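Fe(2+) transporter FeoB (Legionella pneumophila, PDB 3IBY) probably imports ferrous iron across the bacterial inner membrane in a GTP-driven system, this chain being its cytosolic GTP-binding part. Local coordinates at residues 29-34 with 53-58; 77-82 with 200-205; 85-90 with 104-109. All blocks are in the same frame, centred on the assembly; numbering follows the deposited sequence.

Contact 1: 29-34 with 53-58; sequences GNWPGV and TDLPGV
With chi1 at -76° the Trp31 side chain lies beside its own backbone N and anti to the carbonyl carbon, and chi2 of 97° turns the indole so that its six-membered ring reaches segment 53-58. Leu55 takes a similar first torsion (-62°), which brings CD2 against the indole, the two side chains crossing at about a right angle. The closest approach is CH2 of Trp31 to CD2 of Leu55, 3.4 Å, oblique to the ring. CG2 of Thr53 lies 3.8 Å from the same CH2, while the backbone O of Asp54 sits at the ring edge, near its plane, 3.5 Å from CZ2. A water bridges Trp31 and Asp54: it donates to Asp54 O over 2.6 Å and accepts a weak bond from Trp31 NE1. Asp54 directs its carboxylate elsewhere, to a salt bridge with Lys14, and Leu55 O also accepts from Lys14 NZ; Asp54 to Gly57 form the DxxG motif, predicted to bind GTP. Ile74 and Ser78 of helix 70-81 also touch the indole. The contact is mainly apolar, an indole packed on Thr53 and Leu55 just ahead of the predicted GTP-binding Gly33 and Val34, and its polar link is a single water, weakly held by NE1.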
ATOM      1  N   GLY A  29     -21.038   6.586   4.066  1.00 14.05           N
ATOM      2  CA  GLY A  29     -21.867   6.858   2.886  1.00 13.62           C
ATOM      3  C   GLY A  29     -21.529   5.805   1.851  1.00 13.59           C
ATOM      4  O   GLY A  29     -20.869   4.840   2.166  1.00 13.51           O
ATOM      5  N   ASN A  30     -21.952   5.982   0.609  1.00 13.94           N
ATOM      6  CA  ASN A  30     -21.549   5.064  -0.448  1.00 13.90           C
ATOM      7  C   ASN A  30     -20.383   5.690  -1.154  1.00 13.54           C
ATOM      8  O   ASN A  30     -20.304   6.885  -1.290  1.00 13.28           O
ATOM      9  CB  ASN A  30     -22.673   4.835  -1.458  1.00 14.29           C
ATOM     10  CG  ASN A  30     -23.896   4.119  -0.867  1.00 14.80           C
ATOM     11  OD1 ASN A  30     -24.987   4.267  -1.384  1.00 15.41           O
ATOM     12  ND2 ASN A  30     -23.707   3.324   0.187  1.00 17.22           N
ATOM     13  N   TRP A  31     -19.450   4.882  -1.596  1.00 13.65           N
ATOM     14  CA  TRP A  31     -18.533   5.342  -2.585  1.00 13.49           C
ATOM     15  C   TRP A  31     -19.343   5.842  -3.782  1.00 14.11           C
ATOM     16  O   TRP A  31     -20.486   5.491  -3.959  1.00 13.40           O
ATOM     17  CB  TRP A  31     -17.638   4.201  -2.986  1.00 13.42           C
ATOM     18  CG  TRP A  31     -16.611   3.919  -1.973  1.00 13.66           C
ATOM     19  CD1 TRP A  31     -16.671   2.971  -1.003  1.00 15.47           C
ATOM     20  CD2 TRP A  31     -15.372   4.599  -1.797  1.00 11.20           C
ATOM     21  NE1 TRP A  31     -15.540   3.005  -0.239  1.00 14.89           N
ATOM     22  CE2 TRP A  31     -14.716   3.987  -0.716  1.00 12.99           C
ATOM     23  CE3 TRP A  31     -14.754   5.665  -2.446  1.00  9.98           C
ATOM     24  CZ2 TRP A  31     -13.469   4.401  -0.260  1.00 12.25           C
ATOM     25  CZ3 TRP A  31     -13.506   6.069  -2.004  1.00 13.06           C
ATOM     26  CH2 TRP A  31     -12.873   5.431  -0.919  1.00 12.38           C
ATOM     27  N   PRO A  32     -18.743   6.682  -4.610  1.00 15.23           N
ATOM     28  CA  PRO A  32     -19.480   7.331  -5.693  1.00 15.05           C
ATOM     29  C   PRO A  32     -20.079   6.375  -6.747  1.00 14.82           C
ATOM     30  O   PRO A  32     -19.354   5.653  -7.465  1.00 13.71           O
ATOM     31  CB  PRO A  32     -18.409   8.210  -6.325  1.00 15.71           C
ATOM     32  CG  PRO A  32     -17.054   7.459  -5.974  1.00 16.22           C
ATOM     33  CD  PRO A  32     -17.317   7.070  -4.588  1.00 15.34           C
ATOM     34  N   GLY A  33     -21.413   6.392  -6.830  1.00 14.56           N
ATOM     35  CA  GLY A  33     -22.124   5.611  -7.805  1.00 14.14           C
ATOM     36  C   GLY A  33     -21.945   4.111  -7.708  1.00 14.07           C
ATOM     37  O   GLY A  33     -22.099   3.410  -8.710  1.00 14.85           O
ATOM     38  N   VAL A  34     -21.660   3.605  -6.508  1.00 13.64           N
ATOM     39  CA  VAL A  34     -21.603   2.163  -6.273  1.00 13.21           C
ATOM     40  C   VAL A  34     -22.332   1.824  -4.962  1.00 13.40           C
ATOM     41  O   VAL A  34     -22.956   2.703  -4.368  1.00 14.72           O
ATOM     42  CB  VAL A  34     -20.145   1.608  -6.387  1.00 12.99           C
ATOM     43  CG1 VAL A  34     -19.654   1.797  -7.798  1.00 10.09           C
ATOM     44  CG2 VAL A  34     -19.192   2.280  -5.387  1.00 12.91           C
ATOM     45  N   THR A  53      -9.708   8.523   5.019  1.00 10.16           N
ATOM     46  CA  THR A  53     -10.594   7.751   4.233  1.00 10.62           C
ATOM     47  C   THR A  53     -10.165   6.312   4.326  1.00 11.19           C
ATOM     48  O   THR A  53      -8.991   5.952   4.040  1.00 12.27           O
ATOM     49  CB  THR A  53     -10.627   8.205   2.814  1.00 10.89           C
ATOM     50  OG1 THR A  53     -11.057   9.581   2.746  1.00 11.17           O
ATOM     51  CG2 THR A  53     -11.584   7.341   2.056  1.00 10.82           C
ATOM     52  N   ASP A  54     -11.108   5.481   4.748  1.00 10.88           N
ATOM     53  CA  ASP A  54     -10.843   4.074   4.820  1.00 11.77           C
ATOM     54  C   ASP A  54     -11.011   3.416   3.463  1.00 11.83           C
ATOM     55  O   ASP A  54     -12.067   3.580   2.846  1.00 12.58           O
ATOM     56  CB  ASP A  54     -11.814   3.387   5.762  1.00 11.40           C
ATOM     57  CG  ASP A  54     -11.367   2.011   6.118  1.00 13.05           C
ATOM     58  OD1 ASP A  54     -10.136   1.685   5.986  1.00 14.40           O
ATOM     59  OD2 ASP A  54     -12.230   1.268   6.594  1.00 15.73           O
ATOM     60  N   LEU A  55     -10.012   2.633   3.027  1.00 11.57           N
ATOM     61  CA  LEU A  55     -10.170   1.834   1.799  1.00 10.70           C
ATOM     62  C   LEU A  55     -10.399   0.418   2.135  1.00  9.67           C
ATOM     63  O   LEU A  55      -9.814  -0.049   3.062  1.00  8.90           O
ATOM     64  CB  LEU A  55      -8.951   1.888   0.918  1.00 10.70           C
ATOM     65  CG  LEU A  55      -8.616   3.266   0.421  1.00 10.85           C
ATOM     66  CD1 LEU A  55      -7.660   3.055  -0.668  1.00 10.37           C
ATOM     67  CD2 LEU A  55      -9.908   4.085  -0.022  1.00 11.15           C
ATOM     68  N   PRO A  56     -11.227  -0.272   1.351  1.00  9.76           N
ATOM     69  CA  PRO A  56     -11.510  -1.642   1.583  1.00 10.15           C
ATOM     70  C   PRO A  56     -10.263  -2.400   1.333  1.00 10.24           C
ATOM     71  O   PRO A  56      -9.540  -2.054   0.418  1.00 10.86           O
ATOM     72  CB  PRO A  56     -12.534  -1.981   0.500  1.00 10.73           C
ATOM     73  CG  PRO A  56     -13.101  -0.740   0.085  1.00 10.36           C
ATOM     74  CD  PRO A  56     -11.912   0.172   0.135  1.00 10.73           C
ATOM     75  N   GLY A  57     -10.003  -3.392   2.172  1.00 10.29           N
ATOM     76  CA  GLY A  57      -8.815  -4.184   2.102  1.00 10.41           C
ATOM     77  C   GLY A  57      -8.724  -5.007   0.834  1.00 10.88           C
ATOM     78  O   GLY A  57      -9.732  -5.401   0.281  1.00 11.26           O
ATOM     79  N   VAL A  58      -7.490  -5.269   0.411  1.00 10.87           N
ATOM     80  CA  VAL A  58      -7.158  -5.903  -0.822  1.00 10.65           C
ATOM     81  C   VAL A  58      -5.790  -6.467  -0.569  1.00 11.01           C
ATOM     82  O   VAL A  58      -4.992  -5.836   0.148  1.00 12.07           O
ATOM     83  CB  VAL A  58      -6.996  -4.853  -1.934  1.00 10.93           C
ATOM     84  CG1 VAL A  58      -8.225  -3.947  -2.003  1.00 12.53           C
ATOM     85  CG2 VAL A  58      -5.813  -3.983  -1.673  1.00 10.88           C
TER
HETATM   86  O   HOH W   1     -14.448   2.612   2.987  1.00  7.29           O

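Contact 2: 77-82 with 200-205; sequences QSVIDL and AYYFSR
Val79 and Ile80 on helix 70-81 both meet the phenol of Tyr202 on helix 197-209. CG2 of Val79 touches the hydroxyl end of the ring, 3.6 Å from Tyr202 OH, and CG2 of Ile80 lies 3.8 Å from CE2. Both methyls come in obliquely to the ring, and each aliphatic side chain crosses the tyrosine at about a right angle. The reach comes from Tyr202, whose CG is anti to its backbone N (chi1 167°) and whose ring spans most of the gap between two backbones that stay 9.6 Å apart at their nearest CA atoms, those of Ile80 and Phe203. Ile80 offers its CG2 branch, while the end of its CG1 branch leads away from Tyr202. One shell further out, Gln77 O accepts from both Ile80 N and Asp81 N near the end of helix 70-81, and Val79 O bonds to the hydroxyl of Tyr84. On the partner helix, Arg205 NH1 bonds to Ser204 OG at 2.9 Å, in the guanidinium plane, while its CZ lies over one face of the Tyr201 ring, offset toward the rim. Val79 also rests on Leu5 and Ile7 of strand 3-8, Tyr202 on Leu109, and Phe203 on Leu190 of helix 177-193, placing the contact between a helix of the G domain and the later helical domain.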
ATOM      1  N   GLN A  77      -8.596   2.007  -7.632  1.00 11.20           N
ATOM      2  CA  GLN A  77      -8.793   3.302  -8.255  1.00 11.80           C
ATOM      3  C   GLN A  77      -8.735   4.515  -7.335  1.00 11.34           C
ATOM      4  O   GLN A  77      -8.511   5.626  -7.825  1.00 11.68           O
ATOM      5  CB  GLN A  77     -10.041   3.350  -9.155  1.00 12.40           C
ATOM      6  CG  GLN A  77     -11.378   3.219  -8.491  1.00 14.69           C
ATOM      7  CD  GLN A  77     -12.353   2.396  -9.354  1.00 18.27           C
ATOM      8  OE1 GLN A  77     -13.061   1.520  -8.844  1.00 21.45           O
ATOM      9  NE2 GLN A  77     -12.360   2.649 -10.667  1.00 17.91           N
ATOM     10  N   SER A  78      -8.896   4.337  -6.029  1.00 10.30           N
ATOM     11  CA  SER A  78      -8.895   5.480  -5.132  1.00  9.42           C
ATOM     12  C   SER A  78      -7.484   6.041  -4.960  1.00  9.33           C
ATOM     13  O   SER A  78      -7.319   7.244  -4.871  1.00  8.68           O
ATOM     14  CB  SER A  78      -9.483   5.125  -3.766  1.00  9.41           C
ATOM     15  OG  SER A  78     -10.801   4.578  -3.828  1.00  9.88           O
ATOM     16  N   VAL A  79      -6.471   5.172  -4.916  1.00  9.89           N
ATOM     17  CA  VAL A  79      -5.076   5.617  -4.799  1.00 10.27           C
ATOM     18  C   VAL A  79      -4.598   6.344  -6.041  1.00 10.71           C
ATOM     19  O   VAL A  79      -3.523   6.881  -6.039  1.00 11.47           O
ATOM     20  CB  VAL A  79      -4.086   4.477  -4.494  1.00 10.18           C
ATOM     21  CG1 VAL A  79      -4.367   3.835  -3.135  1.00 10.56           C
ATOM     22  CG2 VAL A  79      -4.105   3.431  -5.589  1.00 11.65           C
ATOM     23  N   ILE A  80      -5.376   6.356  -7.114  1.00 11.55           N
ATOM     24  CA  ILE A  80      -5.088   7.261  -8.198  1.00 11.85           C
ATOM     25  C   ILE A  80      -6.143   8.401  -8.248  1.00 11.78           C
ATOM     26  O   ILE A  80      -5.791   9.543  -8.530  1.00 11.83           O
ATOM     27  CB  ILE A  80      -4.831   6.485  -9.558  1.00 12.22           C
ATOM     28  CG1 ILE A  80      -6.118   6.211 -10.353  1.00 14.96           C
ATOM     29  CG2 ILE A  80      -4.086   5.166  -9.336  1.00  9.50           C
ATOM     30  CD1 ILE A  80      -6.301   7.089 -11.607  1.00 14.85           C
ATOM     31  N   ASP A  81      -7.404   8.106  -7.912  1.00 11.76           N
ATOM     32  CA  ASP A  81      -8.550   9.062  -8.093  1.00 11.81           C
ATOM     33  C   ASP A  81      -8.582  10.173  -7.071  1.00 10.98           C
ATOM     34  O   ASP A  81      -9.002  11.270  -7.350  1.00 10.00           O
ATOM     35  CB  ASP A  81      -9.920   8.355  -7.949  1.00 12.03           C
ATOM     36  CG  ASP A  81     -10.346   7.573  -9.190  1.00 14.01           C
ATOM     37  OD1 ASP A  81      -9.672   7.616 -10.261  1.00 16.03           O
ATOM     38  OD2 ASP A  81     -11.382   6.873  -9.063  1.00 15.69           O
ATOM     39  N   LEU A  82      -8.210   9.843  -5.848  1.00 10.93           N
ATOM     40  CA  LEU A  82      -8.415  10.759  -4.748  1.00 10.78           C
ATOM     41  C   LEU A  82      -7.216  11.683  -4.558  1.00 10.94           C
ATOM     42  O   LEU A  82      -6.087  11.425  -4.961  1.00  9.38           O
ATOM     43  CB  LEU A  82      -8.718  10.012  -3.432  1.00 10.17           C
ATOM     44  CG  LEU A  82     -10.045   9.213  -3.264  1.00  9.98           C
ATOM     45  CD1 LEU A  82      -9.979   8.409  -1.975  1.00  5.04           C
ATOM     46  CD2 LEU A  82     -11.417  10.043  -3.343  1.00  4.84           C
ATOM     47  N   ALA A 200       3.670   7.280 -14.162  1.00  5.69           N
ATOM     48  CA  ALA A 200       4.131   6.395 -15.223  1.00  5.58           C
ATOM     49  C   ALA A 200       4.845   5.194 -14.645  1.00  5.96           C
ATOM     50  O   ALA A 200       4.597   4.045 -15.083  1.00  5.63           O
ATOM     51  CB  ALA A 200       5.033   7.104 -16.163  1.00  5.83           C
ATOM     52  N   TYR A 201       5.716   5.443 -13.657  1.00  5.82           N
ATOM     53  CA  TYR A 201       6.409   4.348 -12.999  1.00  5.84           C
ATOM     54  C   TYR A 201       5.356   3.407 -12.468  1.00  5.96           C
ATOM     55  O   TYR A 201       5.419   2.212 -12.733  1.00  7.01           O
ATOM     56  CB  TYR A 201       7.345   4.810 -11.867  1.00  5.86           C
ATOM     57  CG  TYR A 201       8.086   3.658 -11.171  1.00  5.58           C
ATOM     58  CD1 TYR A 201       9.373   3.257 -11.564  1.00  6.18           C
ATOM     59  CD2 TYR A 201       7.504   2.965 -10.140  1.00  4.00           C
ATOM     60  CE1 TYR A 201      10.044   2.192 -10.924  1.00  4.81           C
ATOM     61  CE2 TYR A 201       8.167   1.916  -9.508  1.00  4.08           C
ATOM     62  CZ  TYR A 201       9.420   1.532  -9.891  1.00  3.73           C
ATOM     63  OH  TYR A 201      10.016   0.488  -9.223  1.00  3.09           O
ATOM     64  N   TYR A 202       4.374   3.945 -11.746  1.00  5.68           N
ATOM     65  CA  TYR A 202       3.406   3.105 -11.026  1.00  5.40           C
ATOM     66  C   TYR A 202       2.493   2.376 -11.991  1.00  5.74           C
ATOM     67  O   TYR A 202       2.264   1.199 -11.856  1.00  6.12           O
ATOM     68  CB  TYR A 202       2.561   3.960 -10.055  1.00  5.04           C
ATOM     69  CG  TYR A 202       1.324   3.293  -9.474  1.00  2.72           C
ATOM     70  CD1 TYR A 202       1.378   2.555  -8.297  1.00  2.00           C
ATOM     71  CD2 TYR A 202       0.097   3.430 -10.091  1.00  2.38           C
ATOM     72  CE1 TYR A 202       0.236   1.974  -7.754  1.00  2.00           C
ATOM     73  CE2 TYR A 202      -1.043   2.835  -9.564  1.00  2.64           C
ATOM     74  CZ  TYR A 202      -0.977   2.108  -8.398  1.00  3.19           C
ATOM     75  OH  TYR A 202      -2.152   1.533  -7.909  1.00  5.80           O
ATOM     76  N   PHE A 203       1.975   3.089 -12.966  1.00  6.33           N
ATOM     77  CA  PHE A 203       1.009   2.537 -13.893  1.00  7.20           C
ATOM     78  C   PHE A 203       1.597   1.413 -14.787  1.00  7.03           C
ATOM     79  O   PHE A 203       0.885   0.476 -15.196  1.00  7.00           O
ATOM     80  CB  PHE A 203       0.473   3.692 -14.730  1.00  7.67           C
ATOM     81  CG  PHE A 203      -0.604   3.304 -15.677  1.00 11.59           C
ATOM     82  CD1 PHE A 203      -1.501   2.281 -15.364  1.00 14.82           C
ATOM     83  CD2 PHE A 203      -0.745   3.985 -16.892  1.00 14.14           C
ATOM     84  CE1 PHE A 203      -2.516   1.942 -16.249  1.00 16.69           C
ATOM     85  CE2 PHE A 203      -1.751   3.654 -17.782  1.00 15.24           C
ATOM     86  CZ  PHE A 203      -2.640   2.631 -17.471  1.00 15.98           C
ATOM     87  N   SER A 204       2.902   1.504 -15.051  1.00  6.43           N
ATOM     88  CA  SER A 204       3.639   0.483 -15.809  1.00  5.93           C
ATOM     89  C   SER A 204       3.650  -0.895 -15.121  1.00  5.34           C
ATOM     90  O   SER A 204       3.408  -1.949 -15.773  1.00  4.08           O
ATOM     91  CB  SER A 204       5.086   0.956 -16.113  1.00  5.63           C
ATOM     92  OG  SER A 204       5.775   1.361 -14.953  1.00  4.47           O
ATOM     93  N   ARG A 205       3.928  -0.876 -13.815  1.00  4.80           N
ATOM     94  CA  ARG A 205       3.915  -2.093 -13.002  1.00  4.14           C
ATOM     95  C   ARG A 205       2.541  -2.714 -12.986  1.00  4.12           C
ATOM     96  O   ARG A 205       2.406  -3.918 -13.114  1.00  3.87           O
ATOM     97  CB  ARG A 205       4.384  -1.813 -11.581  1.00  4.22           C
ATOM     98  CG  ARG A 205       5.918  -1.865 -11.390  1.00  5.47           C
ATOM     99  CD  ARG A 205       6.607  -0.834 -12.217  1.00  5.90           C
ATOM    100  NE  ARG A 205       8.045  -0.985 -12.214  1.00  7.50           N
ATOM    101  CZ  ARG A 205       8.849  -0.386 -13.091  1.00  8.18           C
ATOM    102  NH1 ARG A 205       8.360   0.408 -14.048  1.00  8.62           N
ATOM    103  NH2 ARG A 205      10.150  -0.560 -13.007  1.00  7.46           N
TER

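Contact 3: 85-90 with 104-109; sequences DCIINV and SQLFEL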
ATOM      1  N   ASP A  85      -2.705  13.209   0.876  1.00 10.90           N
ATOM      2  CA  ASP A  85      -1.374  13.679   1.186  1.00 10.98           C
ATOM      3  C   ASP A  85      -0.501  12.537   1.629  1.00 11.53           C
ATOM      4  O   ASP A  85       0.704  12.571   1.407  1.00 11.92           O
ATOM      5  CB  ASP A  85      -1.411  14.764   2.278  1.00 10.81           C
ATOM      6  CG  ASP A  85      -2.228  15.963   1.867  1.00  9.96           C
ATOM      7  OD1 ASP A  85      -1.878  16.554   0.816  1.00  6.70           O
ATOM      8  OD2 ASP A  85      -3.225  16.281   2.572  1.00  7.15           O
ATOM      9  N   CYS A  86      -1.075  11.537   2.281  1.00 12.18           N
ATOM     10  CA  CYS A  86      -0.256  10.369   2.658  1.00 13.27           C
ATOM     11  C   CYS A  86      -1.070   9.098   2.860  1.00 12.80           C
ATOM     12  O   CYS A  86      -2.310   9.161   2.904  1.00 13.40           O
ATOM     13  CB  CYS A  86       0.501  10.685   3.939  1.00 13.94           C
ATOM     14  SG  CYS A  86      -0.675  11.100   5.173  1.00 14.86           S
ATOM     15  N   ILE A  87      -0.377   7.960   2.982  1.00 12.34           N
ATOM     16  CA  ILE A  87      -1.034   6.658   3.259  1.00 12.30           C
ATOM     17  C   ILE A  87      -0.574   6.068   4.568  1.00 11.57           C
ATOM     18  O   ILE A  87       0.617   6.093   4.901  1.00 11.75           O
ATOM     19  CB  ILE A  87      -0.747   5.614   2.171  1.00 12.55           C
ATOM     20  CG1 ILE A  87      -1.336   6.058   0.832  1.00 13.75           C
ATOM     21  CG2 ILE A  87      -1.311   4.256   2.534  1.00 12.08           C
ATOM     22  CD1 ILE A  87      -0.437   5.636  -0.379  1.00 13.98           C
ATOM     23  N   ILE A  88      -1.538   5.529   5.289  1.00 10.69           N
ATOM     24  CA  ILE A  88      -1.289   4.750   6.470  1.00 10.66           C
ATOM     25  C   ILE A  88      -1.549   3.313   6.080  1.00 12.02           C
ATOM     26  O   ILE A  88      -2.722   2.853   5.936  1.00 13.50           O
ATOM     27  CB  ILE A  88      -2.210   5.119   7.653  1.00 10.07           C
ATOM     28  CG1 ILE A  88      -2.038   6.581   8.037  1.00  9.51           C
ATOM     29  CG2 ILE A  88      -1.876   4.270   8.853  1.00  7.53           C
ATOM     30  CD1 ILE A  88      -3.126   7.045   9.041  1.00 10.21           C
ATOM     31  N   ASN A  89      -0.457   2.600   5.862  1.00 12.21           N
ATOM     32  CA  ASN A  89      -0.522   1.215   5.486  1.00 11.77           C
ATOM     33  C   ASN A  89      -0.543   0.429   6.790  1.00 12.04           C
ATOM     34  O   ASN A  89       0.430   0.404   7.550  1.00 11.73           O
ATOM     35  CB  ASN A  89       0.686   0.915   4.612  1.00 11.60           C
ATOM     36  CG  ASN A  89       0.811  -0.531   4.242  1.00 12.35           C
ATOM     37  OD1 ASN A  89      -0.169  -1.301   4.276  1.00 13.33           O
ATOM     38  ND2 ASN A  89       2.030  -0.925   3.877  1.00  8.18           N
ATOM     39  N   VAL A  90      -1.686  -0.187   7.065  1.00 12.78           N
ATOM     40  CA  VAL A  90      -1.835  -1.092   8.216  1.00 12.42           C
ATOM     41  C   VAL A  90      -1.458  -2.502   7.873  1.00 12.08           C
ATOM     42  O   VAL A  90      -2.063  -3.123   7.013  1.00 10.65           O
ATOM     43  CB  VAL A  90      -3.282  -1.242   8.713  1.00 12.58           C
ATOM     44  CG1 VAL A  90      -3.258  -1.587  10.205  1.00 12.20           C
ATOM     45  CG2 VAL A  90      -4.039  -0.040   8.458  1.00 13.06           C
ATOM     46  N   SER A 104       4.621  -2.903  -0.949  1.00 10.15           N
ATOM     47  CA  SER A 104       5.620  -2.643  -1.980  1.00 10.04           C
ATOM     48  C   SER A 104       4.956  -1.990  -3.173  1.00 10.37           C
ATOM     49  O   SER A 104       5.549  -1.116  -3.777  1.00 11.52           O
ATOM     50  CB  SER A 104       6.303  -3.932  -2.406  1.00  9.10           C
ATOM     51  OG  SER A 104       5.359  -4.824  -2.973  1.00  8.27           O
ATOM     52  N   GLN A 105       3.740  -2.428  -3.508  1.00 10.52           N
ATOM     53  CA  GLN A 105       2.952  -1.798  -4.579  1.00 10.86           C
ATOM     54  C   GLN A 105       2.641  -0.316  -4.262  1.00 10.36           C
ATOM     55  O   GLN A 105       2.806   0.535  -5.129  1.00 10.25           O
ATOM     56  CB  GLN A 105       1.650  -2.572  -4.880  1.00 11.01           C
ATOM     57  CG  GLN A 105       1.837  -3.971  -5.449  1.00 11.03           C
ATOM     58  CD  GLN A 105       0.500  -4.698  -5.705  1.00 11.89           C
ATOM     59  OE1 GLN A 105      -0.490  -4.382  -5.072  1.00 11.07           O
ATOM     60  NE2 GLN A 105       0.488  -5.694  -6.619  1.00 11.74           N
ATOM     61  N   LEU A 106       2.223  -0.030  -3.027  1.00 10.06           N
ATOM     62  CA  LEU A 106       1.945   1.347  -2.545  1.00  9.35           C
ATOM     63  C   LEU A 106       3.130   2.297  -2.626  1.00  9.58           C
ATOM     64  O   LEU A 106       2.980   3.429  -3.022  1.00 10.01           O
ATOM     65  CB  LEU A 106       1.518   1.286  -1.093  1.00  8.61           C
ATOM     66  CG  LEU A 106       0.239   0.544  -0.713  1.00  9.00           C
ATOM     67  CD1 LEU A 106       0.037   0.648   0.833  1.00  8.91           C
ATOM     68  CD2 LEU A 106      -1.002   1.068  -1.439  1.00  7.07           C
ATOM     69  N   PHE A 107       4.305   1.835  -2.210  1.00 10.59           N
ATOM     70  CA  PHE A 107       5.581   2.563  -2.376  1.00 11.31           C
ATOM     71  C   PHE A 107       5.875   2.978  -3.798  1.00 11.73           C
ATOM     72  O   PHE A 107       6.725   3.814  -4.007  1.00 13.23           O
ATOM     73  CB  PHE A 107       6.775   1.674  -2.004  1.00 11.27           C
ATOM     74  CG  PHE A 107       6.948   1.439  -0.540  1.00 12.31           C
ATOM     75  CD1 PHE A 107       5.997   1.861   0.396  1.00 10.79           C
ATOM     76  CD2 PHE A 107       8.069   0.756  -0.086  1.00 14.01           C
ATOM     77  CE1 PHE A 107       6.188   1.653   1.711  1.00  7.62           C
ATOM     78  CE2 PHE A 107       8.231   0.511   1.267  1.00 11.62           C
ATOM     79  CZ  PHE A 107       7.283   0.968   2.148  1.00  9.57           C
ATOM     80  N   GLU A 108       5.245   2.342  -4.779  1.00 11.62           N
ATOM     81  CA  GLU A 108       5.438   2.703  -6.181  1.00 10.94           C
ATOM     82  C   GLU A 108       4.531   3.872  -6.590  1.00 10.83           C
ATOM     83  O   GLU A 108       4.576   4.283  -7.729  1.00 10.71           O
ATOM     84  CB  GLU A 108       5.179   1.478  -7.088  1.00 10.98           C
ATOM     85  CG  GLU A 108       5.825   0.149  -6.613  1.00 10.68           C
ATOM     86  CD  GLU A 108       5.720  -1.006  -7.612  1.00 10.18           C
ATOM     87  OE1 GLU A 108       4.770  -1.066  -8.406  1.00  5.91           O
ATOM     88  OE2 GLU A 108       6.607  -1.896  -7.618  1.00 14.58           O
ATOM     89  N   LEU A 109       3.682   4.377  -5.694  1.00 10.80           N
ATOM     90  CA  LEU A 109       2.901   5.605  -5.982  1.00 11.32           C
ATOM     91  C   LEU A 109       3.726   6.914  -5.846  1.00 11.91           C
ATOM     92  O   LEU A 109       3.390   7.944  -6.395  1.00 12.35           O
ATOM     93  CB  LEU A 109       1.680   5.703  -5.056  1.00 10.39           C
ATOM     94  CG  LEU A 109       0.606   4.645  -5.272  1.00 10.38           C
ATOM     95  CD1 LEU A 109      -0.231   4.432  -4.003  1.00  8.67           C
ATOM     96  CD2 LEU A 109      -0.285   4.983  -6.465  1.00  7.59           C
TER
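Asn89 on strand 86-92 meets Leu106 of helix 96-106 along its whole side chain, a single methyl group, CD1, facing every atom in turn. From CB, 3.8 Å from that methyl, the chain runs to CG, the nearest of its atoms at 3.7 Å. Beyond it the amide forks, and OD1 and ND2 lie equally far from the methyl, 4.0 Å each. CD1 of Leu106 therefore sits squarely over one face of the carboxamide, leaving the N-H groups to point elsewhere: ND2 bonds to Thr103 OG1, one turn earlier on the same helix. Because chi1 of 175° swings CG anti to the backbone N, the amide extends from the strand towards the helix.

Two residues back along the strand, on the same side of the sheet, Ile87 makes the remaining contacts. Its CG2 branch lies 4.2 Å from Leu106 CD1, while CD1, at the end of the other branch, meets CD1 of Leu109 at 3.8 Å with the two side chains nearly perpendicular. A type I turn from Leu106 to Leu109, closed by Leu109 N to Leu106 O at 2.9 Å, brings both leucines round to face the strand. Glu108, between them, faces the later helices, where it forms salt bridges with Arg206 and Arg242.

The contact joins the first strand and the helix of the beta-alpha-beta unit made by strand 86-92, helix 96-106 and strand 113-118, and the Asn89 side chain also touches the P-loop near Gly8, a predicted GTP-binding residue. Across the interface the packing is entirely by van der Waals contact. Its one polar side chain shows the methyl a flat face and spends an N-H on Thr103, so a buried amide is accommodated in an otherwise apolar layer and its rotation is probably restrained.

In the fold
From the N terminus, contact 1 closes first, bringing the end of strand 26-30 and its following turn to the end of strand 48-54 across an excursion made mostly of strand. The chain then enters helix 70-81, where contact 2 opens a loop that closes only over a hundred residues later, on helix 197-209. Contact 3 is nested within that span, folding helix 96-106 back on inner strand 86-92. Contacts 1 and 2 touch where Leu55 packs on Ser78 and Val79; contacts 2 and 3 touch where Tyr202 packs on Leu109 and on the backbone of Glu108. Contacts 1 and 3 reach the same sheet without meeting, whereas contact 2 ties the G domain to the later helices.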